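Long-range contacts in minor fimbrium subunit Mfa5 (Porphyromonas gingivalis ATCC 33277, PDB 6TNJ), which serves as an accessory subunit of the minor fimbriae, the surface pili through which the bacterium forms biofilms and adheres to host cells and other oral bacteria: residues 13-18 with 114-119; 39-44 with 72-77; 242-247 with 278-283. One frame throughout, in Å; residues are numbered along the deposited sequence.

Contact 1. Residues 13-18 with 114-119; sequences MVIDQS and ILMSDG. With CA (calcium ion), chain C.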
# COMPACT_ATOMS: atom_id res chain seq x y z
N MET A 13 10.80 -1.33 1.81
CA MET A 13 10.23 -0.60 0.69
C MET A 13 9.16 -1.46 0.03
O MET A 13 9.39 -2.63 -0.27
CB MET A 13 11.33 -0.23 -0.33
CG MET A 13 12.42 0.67 0.24
SD MET A 13 13.82 0.81 -0.88
CE MET A 13 13.15 1.87 -2.14
N VAL A 14 7.99 -0.87 -0.20
CA VAL A 14 6.84 -1.56 -0.77
C VAL A 14 6.40 -0.73 -1.97
O VAL A 14 5.84 0.36 -1.80
CB VAL A 14 5.68 -1.71 0.23
CG1 VAL A 14 4.53 -2.49 -0.41
CG2 VAL A 14 6.17 -2.37 1.50
N ILE A 15 6.65 -1.23 -3.18
CA ILE A 15 6.46 -0.45 -4.40
C ILE A 15 5.37 -1.07 -5.25
O ILE A 15 5.48 -2.23 -5.68
CB ILE A 15 7.75 -0.32 -5.22
CG1 ILE A 15 8.90 0.24 -4.37
CG2 ILE A 15 7.50 0.55 -6.41
CD1 ILE A 15 8.66 1.62 -3.84
N ASP A 16 4.33 -0.29 -5.53
CA ASP A 16 3.27 -0.68 -6.46
C ASP A 16 3.78 -0.65 -7.90
O ASP A 16 4.19 0.41 -8.39
CB ASP A 16 2.12 0.30 -6.25
CG ASP A 16 0.91 0.03 -7.12
OD1 ASP A 16 0.93 -0.96 -7.89
OD2 ASP A 16 -0.04 0.84 -7.02
N GLN A 17 3.74 -1.80 -8.59
CA GLN A 17 4.12 -1.89 -10.00
C GLN A 17 2.92 -2.26 -10.86
O GLN A 17 3.01 -3.06 -11.80
CB GLN A 17 5.28 -2.88 -10.21
CG GLN A 17 5.03 -4.33 -9.78
CD GLN A 17 6.09 -5.32 -10.27
OE1 GLN A 17 7.27 -4.99 -10.45
NE2 GLN A 17 5.65 -6.56 -10.49
N SER A 18 1.77 -1.66 -10.58
CA SER A 18 0.58 -1.92 -11.39
C SER A 18 0.76 -1.39 -12.80
O SER A 18 1.66 -0.59 -13.09
CB SER A 18 -0.66 -1.30 -10.75
OG SER A 18 -0.88 -1.85 -9.47
N ILE A 114 7.96 1.97 3.78
CA ILE A 114 7.68 3.00 2.80
C ILE A 114 6.77 2.38 1.75
O ILE A 114 7.17 1.43 1.06
CB ILE A 114 8.95 3.57 2.15
CG1 ILE A 114 9.88 4.13 3.22
CG2 ILE A 114 8.56 4.64 1.18
CD1 ILE A 114 11.23 4.45 2.70
N LEU A 115 5.55 2.88 1.67
CA LEU A 115 4.58 2.44 0.70
C LEU A 115 4.46 3.49 -0.40
O LEU A 115 4.23 4.66 -0.12
CB LEU A 115 3.21 2.22 1.35
CG LEU A 115 2.08 1.90 0.35
CD1 LEU A 115 2.36 0.57 -0.36
CD2 LEU A 115 0.71 1.90 1.04
N MET A 116 4.57 3.06 -1.64
CA MET A 116 4.38 3.94 -2.77
C MET A 116 3.36 3.30 -3.70
O MET A 116 3.54 2.14 -4.08
CB MET A 116 5.72 4.14 -3.46
CG MET A 116 5.70 5.00 -4.66
SD MET A 116 7.33 4.96 -5.45
CE MET A 116 6.77 5.45 -7.06
N SER A 117 2.31 4.04 -4.05
CA SER A 117 1.28 3.57 -4.95
C SER A 117 0.74 4.72 -5.80
O SER A 117 0.61 5.85 -5.31
CB SER A 117 0.14 2.91 -4.17
OG SER A 117 -0.93 2.56 -5.03
N ASP A 118 0.45 4.43 -7.07
CA ASP A 118 -0.10 5.39 -8.01
C ASP A 118 -1.58 5.14 -8.29
O ASP A 118 -2.10 5.59 -9.31
CB ASP A 118 0.69 5.38 -9.33
CG ASP A 118 0.42 4.15 -10.16
OD1 ASP A 118 0.09 3.09 -9.58
OD2 ASP A 118 0.53 4.24 -11.39
N GLY A 119 -2.29 4.47 -7.40
CA GLY A 119 -3.69 4.25 -7.74
C GLY A 119 -4.50 3.68 -6.61
O GLY A 119 -4.01 3.47 -5.50
CA CA C . -1.77 1.86 -10.39
O HOH W 1 -2.12 1.42 -8.56
O HOH W 2 -3.63 3.87 -11.15
O HOH W 3 -3.86 1.38 -11.10
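Ile114 O accepts a hydrogen bond from Val14 N at 2.7 Å, the first rung of a parallel strand pair at the centre of the von Willebrand factor A fold, whose strand ends carry the metal site. The two short strands run nearly parallel. Leu115 follows on the opposite side of the sheet, sharing it with Val14: its CD1 lies 3.8 Å from Val14 CG1. The chain is gripped twice at Met116, where N donates to Val14 O at 3.0 Å and O accepts from Asp16 N. The CB of Met116 lies 3.9 Å from Ile15 CD1, on the sheet face that helix 26-43 covers and that Met13 and Ile114 also share.

At Ser117 the pairing passes from backbone to side chain. Its OG donates to Asp16 OD2, approaching on the anti side of the carboxylate and 17° out of its plane. Asp16, in the modelled conformer, has CG anti to its backbone N (chi1 -179°), which turns the carboxylate toward Ser117 and the end of strand 110-117; its OD1 receives Ser18 N in an Asx turn. Residues 16-20 match the DxSxS pattern of a metal-ion-dependent adhesion site. Asp118 binds the calcium ion directly through OD1 at 2.4 Å, with Ser20 OG as a further protein ligand, and its OD2 forms a salt bridge with Arg28. The carboxylates of Asp16 and Asp118 stand nearly perpendicular, 79° apart. Asp16 OD2 is linked to the metal through a water that donates to it, although that water is modelled unusually close to the calcium. Just beyond the metal ligand, Gly119 N makes a weak 3.3 Å hydrogen bond to Ser117 OG.

Contact 2. Residues 39-44 with 72-77; sequences FVKKML and KDTAFL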
# COMPACT_ATOMS: atom_id res chain seq x y z
N PHE A 39 17.30 6.34 -3.04
CA PHE A 39 17.03 6.13 -1.62
C PHE A 39 17.95 5.04 -1.05
O PHE A 39 18.55 5.20 0.02
CB PHE A 39 15.56 5.77 -1.42
CG PHE A 39 15.20 5.43 0.01
CD1 PHE A 39 15.10 4.13 0.42
CD2 PHE A 39 14.96 6.44 0.93
CE1 PHE A 39 14.80 3.82 1.75
CE2 PHE A 39 14.63 6.15 2.26
CZ PHE A 39 14.56 4.83 2.66
N VAL A 40 18.06 3.92 -1.75
CA VAL A 40 18.89 2.82 -1.27
C VAL A 40 20.32 3.29 -1.06
O VAL A 40 20.95 3.00 -0.02
CB VAL A 40 18.84 1.64 -2.27
CG1 VAL A 40 19.96 0.65 -1.98
CG2 VAL A 40 17.47 0.93 -2.22
N LYS A 41 20.87 4.02 -2.03
CA LYS A 41 22.24 4.51 -1.92
C LYS A 41 22.39 5.50 -0.77
O LYS A 41 23.40 5.48 -0.05
CB LYS A 41 22.66 5.16 -3.23
CG LYS A 41 22.69 4.21 -4.40
CD LYS A 41 22.91 4.96 -5.69
CE LYS A 41 23.04 3.99 -6.84
NZ LYS A 41 22.82 4.65 -8.16
N LYS A 42 21.40 6.37 -0.59
CA LYS A 42 21.45 7.35 0.49
C LYS A 42 21.43 6.67 1.85
O LYS A 42 22.12 7.11 2.78
CB LYS A 42 20.27 8.31 0.37
CG LYS A 42 20.42 9.61 1.14
CD LYS A 42 19.35 10.63 0.73
CE LYS A 42 19.51 11.10 -0.71
NZ LYS A 42 20.81 11.80 -0.97
N MET A 43 20.67 5.58 1.99
CA MET A 43 20.58 4.92 3.30
C MET A 43 21.71 3.93 3.54
O MET A 43 22.00 3.61 4.70
CB MET A 43 19.26 4.17 3.44
CG MET A 43 18.03 5.04 3.41
SD MET A 43 18.09 6.31 4.69
CE MET A 43 18.15 5.26 6.14
N LEU A 44 22.31 3.40 2.48
CA LEU A 44 23.42 2.45 2.58
C LEU A 44 24.68 3.06 1.94
O LEU A 44 25.21 2.52 0.97
CB LEU A 44 23.06 1.13 1.91
CG LEU A 44 21.95 0.32 2.58
CD1 LEU A 44 21.43 -0.82 1.67
CD2 LEU A 44 22.39 -0.25 3.92
N LYS A 72 22.10 -5.22 3.23
CA LYS A 72 22.95 -4.06 3.01
C LYS A 72 23.56 -4.08 1.61
O LYS A 72 24.37 -3.20 1.29
CB LYS A 72 24.07 -4.01 4.06
CG LYS A 72 23.58 -4.02 5.51
CD LYS A 72 24.75 -4.19 6.47
CE LYS A 72 24.27 -4.31 7.91
NZ LYS A 72 23.82 -3.00 8.46
N ASP A 73 23.19 -5.06 0.80
CA ASP A 73 23.71 -5.31 -0.55
C ASP A 73 23.06 -4.34 -1.53
O ASP A 73 22.04 -4.63 -2.16
CB ASP A 73 23.44 -6.77 -0.92
CG ASP A 73 24.17 -7.22 -2.20
OD1 ASP A 73 24.67 -6.38 -2.96
OD2 ASP A 73 24.18 -8.44 -2.44
N THR A 74 23.70 -3.18 -1.68
CA THR A 74 23.22 -2.13 -2.56
C THR A 74 22.99 -2.64 -3.98
O THR A 74 21.99 -2.32 -4.62
CB THR A 74 24.25 -0.99 -2.57
OG1 THR A 74 24.44 -0.51 -1.23
CG2 THR A 74 23.82 0.15 -3.46
N ALA A 75 23.92 -3.45 -4.49
CA ALA A 75 23.82 -3.89 -5.88
C ALA A 75 22.62 -4.79 -6.08
O ALA A 75 21.94 -4.72 -7.11
CB ALA A 75 25.11 -4.62 -6.29
N PHE A 76 22.36 -5.66 -5.12
CA PHE A 76 21.26 -6.60 -5.25
C PHE A 76 19.94 -5.85 -5.22
O PHE A 76 19.06 -6.09 -6.06
CB PHE A 76 21.35 -7.63 -4.13
CG PHE A 76 20.30 -8.71 -4.19
CD1 PHE A 76 19.05 -8.52 -3.61
CD2 PHE A 76 20.56 -9.92 -4.82
CE1 PHE A 76 18.08 -9.51 -3.67
CE2 PHE A 76 19.61 -10.91 -4.87
CZ PHE A 76 18.36 -10.71 -4.30
N LEU A 77 19.80 -4.91 -4.28
CA LEU A 77 18.60 -4.08 -4.17
C LEU A 77 18.38 -3.25 -5.42
O LEU A 77 17.28 -3.21 -5.96
CB LEU A 77 18.69 -3.17 -2.94
CG LEU A 77 18.55 -3.83 -1.57
CD1 LEU A 77 18.93 -2.91 -0.41
CD2 LEU A 77 17.13 -4.35 -1.40
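Leu77 CD1 is met by two methyls from the last turn of helix 26-43 and the residue just after it, Val40 CG1 at 4.0 Å and Leu44 CD1 at 3.9 Å. This trio is the apolar centre of the contact between that helix end and the start of helix 74-82; no hydrogen bond crosses between the segments. Val40 and Leu77 cross obliquely, and CG1 is the branch that reaches across because it lies anti to the backbone N of Val40 (chi1 166°), with Leu77 CB also close by.

Leu44 has the wider reach. Both its methyls pack against Lys72, CD1 lying 3.8 Å from Lys72 O and CD2 4.1 Å from Lys72 CB, the two side chains crossing at about a right angle. Its CB also packs beside Thr74 OG1 at 3.8 Å. On the other branch of Thr74, CG2 faces Val40 CG1 and the aliphatic CG of Lys41 more loosely.

Behind these touching groups stand the two helix ends. Leu44 is the first residue to leave helical geometry, yet its N is still tied to Val40 O at 2.9 Å. Across the contact Asp73 is the N-cap of helix 74-82: its OD1 accepts from Phe76 N at 3.2 Å, the donor standing well above the carboxylate plane. The chain of Lys72 runs away from the contact and bends only at chi4 (-74°), where its NZ donates to the carbonyl oxygens of Thr50 and Val53. Toward the sheet, Leu44 and Leu77 both rest on Ile55 of strand 53-60, and Leu77 also touches Ser68 of strand 64-69; the contact thus joins two helices above the edge of the sheet where these strands lie.

Contact 3. Residues 242-247 with 278-283; sequences HTIGYD and AAFDNI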
# COMPACT_ATOMS: atom_id res chain seq x y z
N HIS A 242 5.51 5.47 6.03
CA HIS A 242 5.59 6.64 5.17
C HIS A 242 4.94 6.26 3.86
O HIS A 242 5.31 5.24 3.28
CB HIS A 242 7.04 7.06 4.90
CG HIS A 242 7.93 7.06 6.10
ND1 HIS A 242 8.39 8.22 6.68
CD2 HIS A 242 8.49 6.05 6.80
CE1 HIS A 242 9.17 7.92 7.69
NE2 HIS A 242 9.24 6.61 7.79
N THR A 243 3.99 7.06 3.38
CA THR A 243 3.28 6.71 2.16
C THR A 243 3.44 7.81 1.13
O THR A 243 3.24 8.99 1.41
CB THR A 243 1.82 6.42 2.45
OG1 THR A 243 1.74 5.32 3.38
CG2 THR A 243 1.09 6.03 1.18
N ILE A 244 3.77 7.40 -0.09
CA ILE A 244 3.86 8.30 -1.24
C ILE A 244 2.65 8.02 -2.12
O ILE A 244 2.56 6.94 -2.73
CB ILE A 244 5.17 8.12 -2.01
CG1 ILE A 244 6.34 8.31 -1.07
CG2 ILE A 244 5.19 9.07 -3.22
CD1 ILE A 244 7.70 7.92 -1.66
N GLY A 245 1.72 8.97 -2.18
CA GLY A 245 0.67 8.98 -3.16
C GLY A 245 1.23 9.48 -4.48
O GLY A 245 1.49 10.68 -4.64
N TYR A 246 1.40 8.59 -5.45
CA TYR A 246 2.20 8.87 -6.65
C TYR A 246 1.34 9.20 -7.87
O TYR A 246 0.60 8.36 -8.36
CB TYR A 246 3.08 7.65 -6.92
CG TYR A 246 4.18 7.82 -7.96
CD1 TYR A 246 4.89 8.99 -8.06
CD2 TYR A 246 4.52 6.77 -8.81
CE1 TYR A 246 5.90 9.14 -8.96
CE2 TYR A 246 5.56 6.89 -9.73
CZ TYR A 246 6.23 8.10 -9.79
OH TYR A 246 7.25 8.27 -10.67
N ASP A 247 1.45 10.46 -8.34
CA ASP A 247 0.82 10.94 -9.57
C ASP A 247 -0.69 10.71 -9.55
O ASP A 247 -1.28 10.27 -10.53
CB ASP A 247 1.43 10.26 -10.81
CG ASP A 247 1.43 11.15 -12.04
OD1 ASP A 247 1.21 12.39 -11.93
OD2 ASP A 247 1.67 10.60 -13.13
N ALA A 278 12.48 14.14 -4.31
CA ALA A 278 12.42 14.99 -3.13
C ALA A 278 11.66 14.31 -2.00
O ALA A 278 11.99 14.50 -0.82
CB ALA A 278 11.80 16.33 -3.47
N ALA A 279 10.63 13.51 -2.32
CA ALA A 279 9.90 12.82 -1.26
C ALA A 279 10.76 11.75 -0.61
O ALA A 279 10.79 11.62 0.61
CB ALA A 279 8.61 12.20 -1.81
N PHE A 280 11.48 10.96 -1.42
CA PHE A 280 12.37 9.96 -0.83
C PHE A 280 13.49 10.62 -0.05
O PHE A 280 13.92 10.09 0.98
CB PHE A 280 12.95 9.05 -1.91
CG PHE A 280 12.09 7.91 -2.26
CD1 PHE A 280 12.04 6.78 -1.45
CD2 PHE A 280 11.30 7.95 -3.39
CE1 PHE A 280 11.25 5.71 -1.80
CE2 PHE A 280 10.50 6.88 -3.72
CZ PHE A 280 10.49 5.76 -2.92
N ASP A 281 13.99 11.76 -0.53
CA ASP A 281 15.01 12.47 0.23
C ASP A 281 14.48 12.89 1.59
O ASP A 281 15.18 12.81 2.60
CB ASP A 281 15.48 13.72 -0.52
CG ASP A 281 16.41 13.42 -1.66
OD1 ASP A 281 16.76 12.24 -1.88
OD2 ASP A 281 16.78 14.38 -2.37
N ASN A 282 13.25 13.39 1.62
CA ASN A 282 12.72 13.84 2.90
C ASN A 282 12.50 12.65 3.83
O ASN A 282 12.73 12.76 5.05
CB ASN A 282 11.42 14.61 2.69
CG ASN A 282 10.91 15.24 3.99
OD1 ASN A 282 10.06 14.68 4.67
ND2 ASN A 282 11.46 16.40 4.33
N ILE A 283 12.07 11.51 3.29
CA ILE A 283 11.86 10.33 4.13
C ILE A 283 13.19 9.85 4.70
O ILE A 283 13.27 9.49 5.88
CB ILE A 283 11.15 9.22 3.33
CG1 ILE A 283 9.71 9.65 3.04
CG2 ILE A 283 11.23 7.90 4.10
CD1 ILE A 283 9.02 8.79 2.00
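Two CH-pi contacts, between Ile244 and Phe280 and between Ile283 and His242, characterise this packing of a helix on a strand of the central sheet. Ile244 sends its CD1 over one face of the Phe280 ring, 3.9 Å from the centroid and 21° off the normal, the two side chains meeting at about a right angle; CE2 and CZ are the ring atoms it comes nearest. In the reverse sense, Ile283 of the helix lays CG2 over a face of the His242 imidazole, 4.0 Å from its centroid. This branch lies anti to the backbone N of Ile283, while CG1 passes alongside His242 CB and carries CD1 to Ile244.

Purely aliphatic contacts fill in between the rings. Ile283 CD1 meets Ile244 CD1 at 4.0 Å and His242 CB at 3.9 Å, and the CB of Ala279 lies farther off, 4.4 Å from Ile244 CD1.

No hydrogen bond joins the two segments; His242 NE2 is hydrogen-bonded to His112 ND1, which probably restrains the rotation of the imidazole against the Ile283 methyl.

The helix runs nearly antiparallel to the strand, at 174°, with the axes 10.1 Å apart. Strand 240-246 lies between strands 110-117 and 268-271, and helix 276-290 spans all three on one face: Ile283 reaches Ile114 and Phe269, while Phe280 leans on Ser35 of helix 26-43.

How the contacts relate
Contacts 1 and 3 meet inside one sheet, their centres 10 Å apart: strand 240-246 pairs alongside strand 110-117 through probable hydrogen bonds from Ile244 N to Leu115 O (2.8 Å) and from Tyr246 N to Ser117 O (2.9 Å). Helix 26-43 ties contact 2 to both. Phe39 CD1 lies 3.8 Å from Met13 SD of contact 1, and Phe39 CB lies 3.7 Å from Phe280 CD1 of contact 3. Along the chain, contact 2 is nested within the loop that contact 1 closes, and contact 3 follows. Contact 1 holds the calcium site itself; the Ile244 side chain of contact 3 is about 12 Å from the same calcium ion.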